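Long-range contacts in beta-hydroxyacid dehydrogenase, 3-hydroxyisobutyrate dehydrogenase (Saccharomonospora xinjiangensis XJ-54, PDB 6GRL), which acts as an S-selective imine reductase linked to reductive amination and probably draws its reducing power from NADPH: residues G112-R118 against D178-V184; A129-D133 against S155-F159; G144-L150 against E168-V172. All blocks are in the same frame, centred on the assembly; numbering follows the deposited sequence.

Interaction 1 of 3, residues G112-R118 against D178-V184; sequences GSPSQAR and DAGLAAV
Arg118 and Asp178 meet because Arg118 holds CG anti to its carbonyl carbon (chi1 -61°) with the chain straight out to NE, and Asp178 turns CG opposite its own backbone N (chi1 -179°). The guanidinium meets the carboxylate side-on, the two planes 27° apart. Arg118 NE donates to the syn lone pair of Asp178 OD1 at 2.7 Å, and Arg118 NH2 reaches Asp178 OD2 at 2.9 Å, also on the syn side. Asp178 OD1 is gripped a second time, from above the carboxylate plane, by Gly180 N at 3.1 Å, the capping bond of the turn into helix 181-209. Gly180 CA lies over one guanidinium face; a side chain there would collide with Pro114 O and Arg118 NE. Farther along, Pro114 CG touches Val184 CG2 at 3.5 Å, and Ala183 CB fits against Pro114 N. A water donates to both Gly112 O and Ala183 O. A methionine in place of Arg118 would probably leave the Asp178 carboxylate without its countercharge and freer to turn away from the cap. The bidentate salt bridge therefore ties helix 114-126 of the Rossmann-type domain to the long helix 181-209, and the shared Asp178 OD1 couples it to that helix's start.

Interaction 2 of 3, residues A129-D133 against S155-F159; sequences AEYLD and SRSAF
Leu132 pushes its two methyl groups against the first turn of helix 156-166. Its CD2 lies 3.6 Å from Ser155 O, and CD1 rests on the backbone of Ala158 and Phe159. Leu132 CG also faces Ala158 CB at 4.2 Å, so the forked end packs along the first turn. Two residues earlier on the same side of the strand, Glu130 keeps CG anti to its carbonyl carbon (chi1 -74°) and extends from there, laying its carboxylate alongside the helix with OE1 3.8 Å from Ala158 CB.

Two waters fill the polar part of the seam. One donates to Tyr131 O at 2.6 Å and accepts from Ser155 N at 2.8 Å, spanning backbone to backbone. The other donates to Glu130 OE2 and lies 2.7 Å from Ser155 OG in the modelled conformer, one of two for this residue. Ser155 is the N-cap; in the modelled conformer its OG takes a weak bond from Ala158 N and a 2.9 Å bond from Ser157 OG.

Farther out, Glu130 and Leu132 are held by backbone bonds to strand 105-108 and its approach. Tyr131 points to the other face of the sheet, where its OH donates to the anti lone pair of Asp133 OD2 and also bonds Asn108 and Asn120. Phe159 continues the apolar layer towards Val172 and Phe152.

No direct hydrogen bond crosses this contact: strand and helix meet through aliphatic carbon and bridging water, and the nearby helix N terminus would probably stabilise a negative charge on Glu130.

Interaction 3 of 3, residues G144-L150 against E168-V172; sequences GTSNVSL and ELGGV
Leu169 and Gly144 meet over the flat face of a peptide group: Gly144 N stands 61° out of the Leu169 carbonyl plane and still donates to Leu169 O at 2.8 Å. Val148 CG1 touches the same oxygen at 3.6 Å. The Val148 carbonyl is used differently: Gly171 N comes to Val148 O at 3.0 Å in the carbonyl plane. Leu150 N approaches Gly171 O nearly along the C=O axis, at 2.6 Å, and the CA of Ser149 lies beside this oxygen at 3.2 Å. Gly171 thus bonds to the residues on both sides of Ser149, the pattern of a parallel pair, continued by a CA-H...O contact from Val172 CA to Leu150 O.

Gly170 is what lets the chains come this close: a side chain there would strike Val148 O. The backbone angles of Gly144 and Gly170 also call for glycine. Before the strand, Thr145 OG1 accepts from Asn147 N in an ST turn and also bonds Asp142 O.

On the apolar side, Leu150 has chi2 at 91°, away from a staggered value, which turns CD1 against the Leu169-Gly170 peptide and to 4.0 Å from Leu169 CB. The two leucine side chains cross at about a right angle. Leu150 CB faces Val172 CG2, in the modelled conformer of Val172, at 4.2 Å on the same side of the sheet.

The pair begins the last two strands of the sheet, 149-154 and 171-174, joined by helix 156-166 as a beta-alpha-beta crossover. That helix packs on Val172 through Leu166. Leu169 is buried against helix 30-41, Glu168 bonds His44, and Leu150 and Val148 lean on Ile136 of the antiparallel neighbour, strand 130-137.

How the interactions relate
From the N terminus, the chain first enters interaction 1 at 112-118, runs down helix 114-126 and reaches 129-133, the first half of interaction 2. It then passes through 144-150, opens interaction 3, and at 155-159 closes interaction 2 before 168-172 closes interaction 3. Interactions 2 and 3 therefore cross, and both lie within the longer loop that 178-184 completes in interaction 1. Interactions 2 and 3 fasten helix 156-166 to the sheet and pair its last strands, meeting where Phe159 touches Val172. Interaction 1 joins the Rossmann-type domain to the long helix 181-209 of the C-terminal part. It touches interaction 2 through Ala117, Ala179 and Asp133.

Interaction 1 of 3, residues G112-R118 against D178-V184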
loop_
_atom_site.group_PDB
_atom_site.type_symbol
_atom_site.label_atom_id
_atom_site.label_comp_id
_atom_site.label_asym_id
_atom_site.label_seq_id
_atom_site.Cartn_x
_atom_site.Cartn_y
_atom_site.Cartn_z
ATOM N N GLY A 112 1.456 -6.421 -6.500
ATOM C CA GLY A 112 1.658 -7.845 -6.328
ATOM C C GLY A 112 1.583 -8.233 -4.869
ATOM O O GLY A 112 1.442 -7.391 -3.977
ATOM N N SER A 113 1.695 -9.534 -4.644
ATOM C CA SER A 113 1.548 -10.136 -3.331
ATOM C C SER A 113 2.880 -10.170 -2.593
ATOM O O SER A 113 3.949 -10.048 -3.202
ATOM C CB SER A 113 0.995 -11.553 -3.468
ATOM O OG SER A 113 1.983 -12.432 -3.975
ATOM N N PRO A 114 2.846 -10.323 -1.266
ATOM C CA PRO A 114 4.107 -10.493 -0.525
ATOM C C PRO A 114 4.890 -11.715 -0.962
ATOM O O PRO A 114 6.124 -11.667 -1.018
ATOM C CB PRO A 114 3.639 -10.604 0.933
ATOM C CG PRO A 114 2.317 -9.913 0.958
ATOM C CD PRO A 114 1.687 -10.192 -0.367
ATOM N N SER A 115 4.203 -12.816 -1.276
ATOM C CA SER A 115 4.903 -14.010 -1.739
ATOM C C SER A 115 5.590 -13.761 -3.075
ATOM O O SER A 115 6.706 -14.243 -3.305
ATOM C CB SER A 115 3.929 -15.183 -1.844
ATOM O OG SER A 115 2.884 -14.901 -2.758
ATOM N N GLN A 116 4.944 -13.009 -3.969
ATOM C CA GLN A 116 5.555 -12.713 -5.261
ATOM C C GLN A 116 6.789 -11.834 -5.100
ATOM O O GLN A 116 7.799 -12.042 -5.785
ATOM C CB GLN A 116 4.531 -12.053 -6.185
ATOM C CG GLN A 116 3.538 -13.036 -6.790
ATOM C CD GLN A 116 2.241 -12.379 -7.227
ATOM O OE1 GLN A 116 1.958 -11.233 -6.880
ATOM N NE2 GLN A 116 1.442 -13.112 -7.995
ATOM N N ALA A 117 6.733 -10.855 -4.194
ATOM C CA ALA A 117 7.900 -10.013 -3.946
ATOM C C ALA A 117 9.063 -10.832 -3.401
ATOM O O ALA A 117 10.218 -10.617 -3.789
ATOM C CB ALA A 117 7.539 -8.883 -2.981
ATOM N N ARG A 118 8.775 -11.781 -2.506
ATOM C CA ARG A 118 9.825 -12.643 -1.975
ATOM C C ARG A 118 10.393 -13.546 -3.062
ATOM O O ARG A 118 11.604 -13.801 -3.097
ATOM C CB ARG A 118 9.281 -13.465 -0.804
ATOM C CG ARG A 118 8.788 -12.605 0.353
ATOM C CD ARG A 118 8.238 -13.432 1.506
ATOM N NE ARG A 118 7.734 -12.573 2.574
ATOM C CZ ARG A 118 6.471 -12.542 2.988
ATOM N NH1 ARG A 118 5.563 -13.337 2.437
ATOM N NH2 ARG A 118 6.117 -11.719 3.964
ATOM N N ASP A 178 12.570 -8.208 5.001
ATOM C CA ASP A 178 11.634 -9.091 4.316
ATOM C C ASP A 178 11.100 -8.405 3.067
ATOM O O ASP A 178 10.408 -7.386 3.156
ATOM C CB ASP A 178 10.495 -9.468 5.266
ATOM C CG ASP A 178 9.483 -10.423 4.644
ATOM O OD1 ASP A 178 9.650 -10.833 3.476
ATOM O OD2 ASP A 178 8.503 -10.765 5.340
ATOM N N ALA A 179 11.427 -8.967 1.902
ATOM C CA ALA A 179 11.083 -8.329 0.637
ATOM C C ALA A 179 9.582 -8.148 0.455
ATOM O O ALA A 179 9.168 -7.278 -0.318
ATOM C CB ALA A 179 11.651 -9.135 -0.532
ATOM N N GLY A 180 8.763 -8.934 1.146
ATOM C CA GLY A 180 7.326 -8.821 1.017
ATOM C C GLY A 180 6.654 -7.800 1.907
ATOM O O GLY A 180 5.429 -7.658 1.841
ATOM N N LEU A 181 7.412 -7.065 2.727
ATOM C CA LEU A 181 6.791 -6.187 3.717
ATOM C C LEU A 181 6.090 -4.995 3.079
ATOM O O LEU A 181 5.062 -4.539 3.595
ATOM C CB LEU A 181 7.835 -5.707 4.725
ATOM C CG LEU A 181 8.242 -6.737 5.778
ATOM C CD1 LEU A 181 9.366 -6.203 6.653
ATOM C CD2 LEU A 181 7.046 -7.148 6.620
ATOM N N ALA A 182 6.626 -4.464 1.976
ATOM C CA ALA A 182 5.954 -3.358 1.300
ATOM C C ALA A 182 4.611 -3.803 0.739
ATOM O O ALA A 182 3.628 -3.051 0.781
ATOM C CB ALA A 182 6.843 -2.793 0.192
ATOM N N ALA A 183 4.547 -5.031 0.220
ATOM C CA ALA A 183 3.280 -5.571 -0.262
ATOM C C ALA A 183 2.312 -5.815 0.889
ATOM O O ALA A 183 1.101 -5.614 0.740
ATOM C CB ALA A 183 3.525 -6.862 -1.043
ATOM N N VAL A 184 2.826 -6.257 2.041
ATOM C CA VAL A 184 1.983 -6.410 3.225
ATOM C C VAL A 184 1.394 -5.065 3.628
ATOM O O VAL A 184 0.192 -4.945 3.891
ATOM C CB VAL A 184 2.783 -7.035 4.382
ATOM C CG1 VAL A 184 1.961 -7.015 5.666
ATOM C CG2 VAL A 184 3.194 -8.449 4.041
HETATM O O HOH W 1 0.867 -5.180 -2.474
#

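Interaction 2 of 3, residues A129-D133 against S155-F159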
loop_
_atom_site.group_PDB
_atom_site.type_symbol
_atom_site.label_atom_id
_atom_site.label_comp_id
_atom_site.label_asym_id
_atom_site.label_seq_id
_atom_site.Cartn_x
_atom_site.Cartn_y
_atom_site.Cartn_z
ATOM N N ALA A 129 21.829 -9.922 -8.631
ATOM C CA ALA A 129 21.276 -8.581 -8.547
ATOM C C ALA A 129 20.655 -8.356 -7.176
ATOM O O ALA A 129 20.120 -9.280 -6.557
ATOM C CB ALA A 129 20.222 -8.347 -9.634
ATOM N N GLU A 130 20.746 -7.115 -6.702
ATOM C CA GLU A 130 20.013 -6.700 -5.519
ATOM C C GLU A 130 18.571 -6.371 -5.897
ATOM O O GLU A 130 18.264 -6.038 -7.044
ATOM C CB GLU A 130 20.684 -5.494 -4.864
ATOM C CG GLU A 130 21.962 -5.834 -4.114
ATOM C CD GLU A 130 22.747 -4.602 -3.711
ATOM O OE1 GLU A 130 22.528 -3.532 -4.314
ATOM O OE2 GLU A 130 23.579 -4.704 -2.785
ATOM N N TYR A 131 17.677 -6.476 -4.916
ATOM C CA TYR A 131 16.253 -6.335 -5.187
ATOM C C TYR A 131 15.587 -5.486 -4.118
ATOM O O TYR A 131 15.787 -5.713 -2.921
ATOM C CB TYR A 131 15.569 -7.704 -5.266
ATOM C CG TYR A 131 14.087 -7.628 -5.553
ATOM C CD1 TYR A 131 13.619 -7.437 -6.848
ATOM C CD2 TYR A 131 13.154 -7.744 -4.529
ATOM C CE1 TYR A 131 12.267 -7.363 -7.114
ATOM C CE2 TYR A 131 11.798 -7.673 -4.786
ATOM C CZ TYR A 131 11.362 -7.480 -6.080
ATOM O OH TYR A 131 10.015 -7.412 -6.342
ATOM N N LEU A 132 14.795 -4.513 -4.559
ATOM C CA LEU A 132 13.928 -3.743 -3.680
ATOM C C LEU A 132 12.512 -3.817 -4.225
ATOM O O LEU A 132 12.298 -3.650 -5.431
ATOM C CB LEU A 132 14.379 -2.282 -3.575
ATOM C CG LEU A 132 15.664 -1.996 -2.801
ATOM C CD1 LEU A 132 16.096 -0.553 -3.014
ATOM C CD2 LEU A 132 15.476 -2.287 -1.320
ATOM N N ASP A 133 11.554 -4.081 -3.345
ATOM C CA ASP A 133 10.147 -4.071 -3.713
ATOM C C ASP A 133 9.518 -2.780 -3.214
ATOM O O ASP A 133 9.683 -2.415 -2.044
ATOM C CB ASP A 133 9.411 -5.279 -3.137
ATOM C CG ASP A 133 8.126 -5.574 -3.878
ATOM O OD1 ASP A 133 7.040 -5.234 -3.360
ATOM O OD2 ASP A 133 8.204 -6.132 -4.991
ATOM N N SER A 155 16.681 -5.594 0.956
ATOM C CA SER A 155 17.980 -5.377 1.580
ATOM C C SER A 155 18.126 -3.933 2.041
ATOM O O SER A 155 17.906 -2.995 1.270
ATOM C CB SER A 155 19.100 -5.734 0.603
ATOM O OG SER A 155 20.327 -5.152 1.008
ATOM N N ARG A 156 18.500 -3.761 3.311
ATOM C CA ARG A 156 18.660 -2.421 3.867
ATOM C C ARG A 156 19.822 -1.683 3.215
ATOM O O ARG A 156 19.755 -0.465 3.015
ATOM C CB ARG A 156 18.858 -2.500 5.380
ATOM C CG ARG A 156 18.496 -1.225 6.121
ATOM C CD ARG A 156 18.723 -1.370 7.616
ATOM N NE ARG A 156 17.466 -1.450 8.353
ATOM C CZ ARG A 156 16.929 -2.582 8.792
ATOM N NH1 ARG A 156 15.779 -2.561 9.454
ATOM N NH2 ARG A 156 17.539 -3.739 8.570
ATOM N N SER A 157 20.897 -2.401 2.881
ATOM C CA SER A 157 22.044 -1.760 2.246
ATOM C C SER A 157 21.677 -1.206 0.875
ATOM O O SER A 157 22.133 -0.122 0.492
ATOM C CB SER A 157 23.204 -2.750 2.134
ATOM O OG SER A 157 22.887 -3.809 1.247
ATOM N N ALA A 158 20.849 -1.935 0.122
ATOM C CA ALA A 158 20.426 -1.449 -1.188
ATOM C C ALA A 158 19.510 -0.239 -1.059
ATOM O O ALA A 158 19.571 0.684 -1.880
ATOM C CB ALA A 158 19.733 -2.568 -1.964
ATOM N N PHE A 159 18.653 -0.223 -0.036
ATOM C CA PHE A 159 17.780 0.928 0.169
ATOM C C PHE A 159 18.583 2.158 0.571
ATOM O O PHE A 159 18.363 3.255 0.045
ATOM C CB PHE A 159 16.724 0.610 1.228
ATOM C CG PHE A 159 15.863 1.785 1.586
ATOM C CD1 PHE A 159 14.769 2.116 0.809
ATOM C CD2 PHE A 159 16.158 2.568 2.692
ATOM C CE1 PHE A 159 13.977 3.199 1.132
ATOM C CE2 PHE A 159 15.374 3.655 3.017
ATOM C CZ PHE A 159 14.280 3.970 2.237
HETATM O O HOH W 2 21.994 -6.309 -0.836
HETATM O O HOH W 3 16.585 -7.495 -1.141
#

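Interaction 3 of 3, residues G144-L150 against E168-V172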
loop_
_atom_site.group_PDB
_atom_site.type_symbol
_atom_site.label_atom_id
_atom_site.label_comp_id
_atom_site.label_asym_id
_atom_site.label_seq_id
_atom_site.Cartn_x
_atom_site.Cartn_y
_atom_site.Cartn_z
ATOM N N GLY A 144 6.719 12.518 -8.148
ATOM C CA GLY A 144 7.718 13.549 -7.966
ATOM C C GLY A 144 7.305 14.683 -7.058
ATOM O O GLY A 144 8.055 15.658 -6.934
ATOM N N THR A 145 6.139 14.594 -6.429
ATOM C CA THR A 145 5.639 15.614 -5.517
ATOM C C THR A 145 5.340 14.984 -4.160
ATOM O O THR A 145 5.472 13.774 -3.965
ATOM C CB THR A 145 4.383 16.294 -6.074
ATOM O OG1 THR A 145 3.244 15.453 -5.854
ATOM C CG2 THR A 145 4.528 16.566 -7.566
ATOM N N SER A 146 4.916 15.827 -3.217
ATOM C CA SER A 146 4.590 15.373 -1.871
ATOM C C SER A 146 3.263 14.630 -1.796
ATOM O O SER A 146 2.906 14.155 -0.712
ATOM C CB SER A 146 4.565 16.565 -0.912
ATOM O OG SER A 146 5.837 17.184 -0.838
ATOM N N ASN A 147 2.525 14.519 -2.897
ATOM C CA ASN A 147 1.254 13.808 -2.912
ATOM C C ASN A 147 1.396 12.368 -3.388
ATOM O O ASN A 147 0.385 11.716 -3.668
ATOM C CB ASN A 147 0.239 14.560 -3.774
ATOM C CG ASN A 147 -0.291 15.801 -3.087
ATOM O OD1 ASN A 147 -0.337 15.866 -1.858
ATOM N ND2 ASN A 147 -0.703 16.790 -3.873
ATOM N N VAL A 148 2.622 11.861 -3.483
ATOM C CA VAL A 148 2.886 10.454 -3.757
ATOM C C VAL A 148 3.840 9.945 -2.686
ATOM O O VAL A 148 4.835 10.605 -2.372
ATOM C CB VAL A 148 3.479 10.239 -5.163
ATOM C CG1 VAL A 148 4.182 8.892 -5.253
ATOM C CG2 VAL A 148 2.385 10.332 -6.211
ATOM N N SER A 149 3.522 8.786 -2.113
ATOM C CA SER A 149 4.370 8.136 -1.128
ATOM C C SER A 149 4.683 6.719 -1.584
ATOM O O SER A 149 3.863 6.061 -2.231
ATOM C CB SER A 149 3.708 8.110 0.255
ATOM O OG SER A 149 2.514 7.350 0.235
ATOM N N LEU A 150 5.882 6.253 -1.245
ATOM C CA LEU A 150 6.361 4.945 -1.670
ATOM C C LEU A 150 6.855 4.167 -0.461
ATOM O O LEU A 150 7.582 4.710 0.376
ATOM C CB LEU A 150 7.482 5.077 -2.709
ATOM C CG LEU A 150 7.139 5.738 -4.047
ATOM C CD1 LEU A 150 7.400 7.237 -4.000
ATOM C CD2 LEU A 150 7.924 5.090 -5.180
ATOM N N GLU A 168 13.238 10.880 -5.334
ATOM C CA GLU A 168 12.887 11.709 -6.478
ATOM C C GLU A 168 11.483 11.423 -6.989
ATOM O O GLU A 168 10.943 12.228 -7.754
ATOM C CB GLU A 168 13.900 11.508 -7.608
ATOM C CG GLU A 168 15.339 11.831 -7.225
ATOM C CD GLU A 168 16.319 11.580 -8.357
ATOM O OE1 GLU A 168 15.897 11.047 -9.405
ATOM O OE2 GLU A 168 17.511 11.917 -8.200
ATOM N N LEU A 169 10.885 10.302 -6.586
ATOM C CA LEU A 169 9.531 9.957 -6.996
ATOM C C LEU A 169 8.473 10.400 -5.995
ATOM O O LEU A 169 7.288 10.432 -6.343
ATOM C CB LEU A 169 9.421 8.445 -7.217
ATOM C CG LEU A 169 10.446 7.835 -8.176
ATOM C CD1 LEU A 169 10.249 6.330 -8.293
ATOM C CD2 LEU A 169 10.360 8.499 -9.543
ATOM N N GLY A 170 8.870 10.737 -4.777
ATOM C CA GLY A 170 7.936 11.134 -3.744
ATOM C C GLY A 170 8.489 10.777 -2.379
ATOM O O GLY A 170 9.670 10.479 -2.226
ATOM N N GLY A 171 7.606 10.825 -1.383
ATOM C CA GLY A 171 7.984 10.394 -0.048
ATOM C C GLY A 171 8.264 8.899 -0.018
ATOM O O GLY A 171 7.571 8.104 -0.652
ATOM N N VAL A 172 9.277 8.515 0.759
ATOM C CA VAL A 172 9.797 7.151 0.761
ATOM C C VAL A 172 9.965 6.670 2.199
ATOM O O VAL A 172 10.421 7.425 3.065
ATOM C CB VAL A 172 11.136 7.073 -0.007
ATOM C CG1 VAL A 172 11.855 5.772 0.280
ATOM C CG2 VAL A 172 10.900 7.232 -1.502
#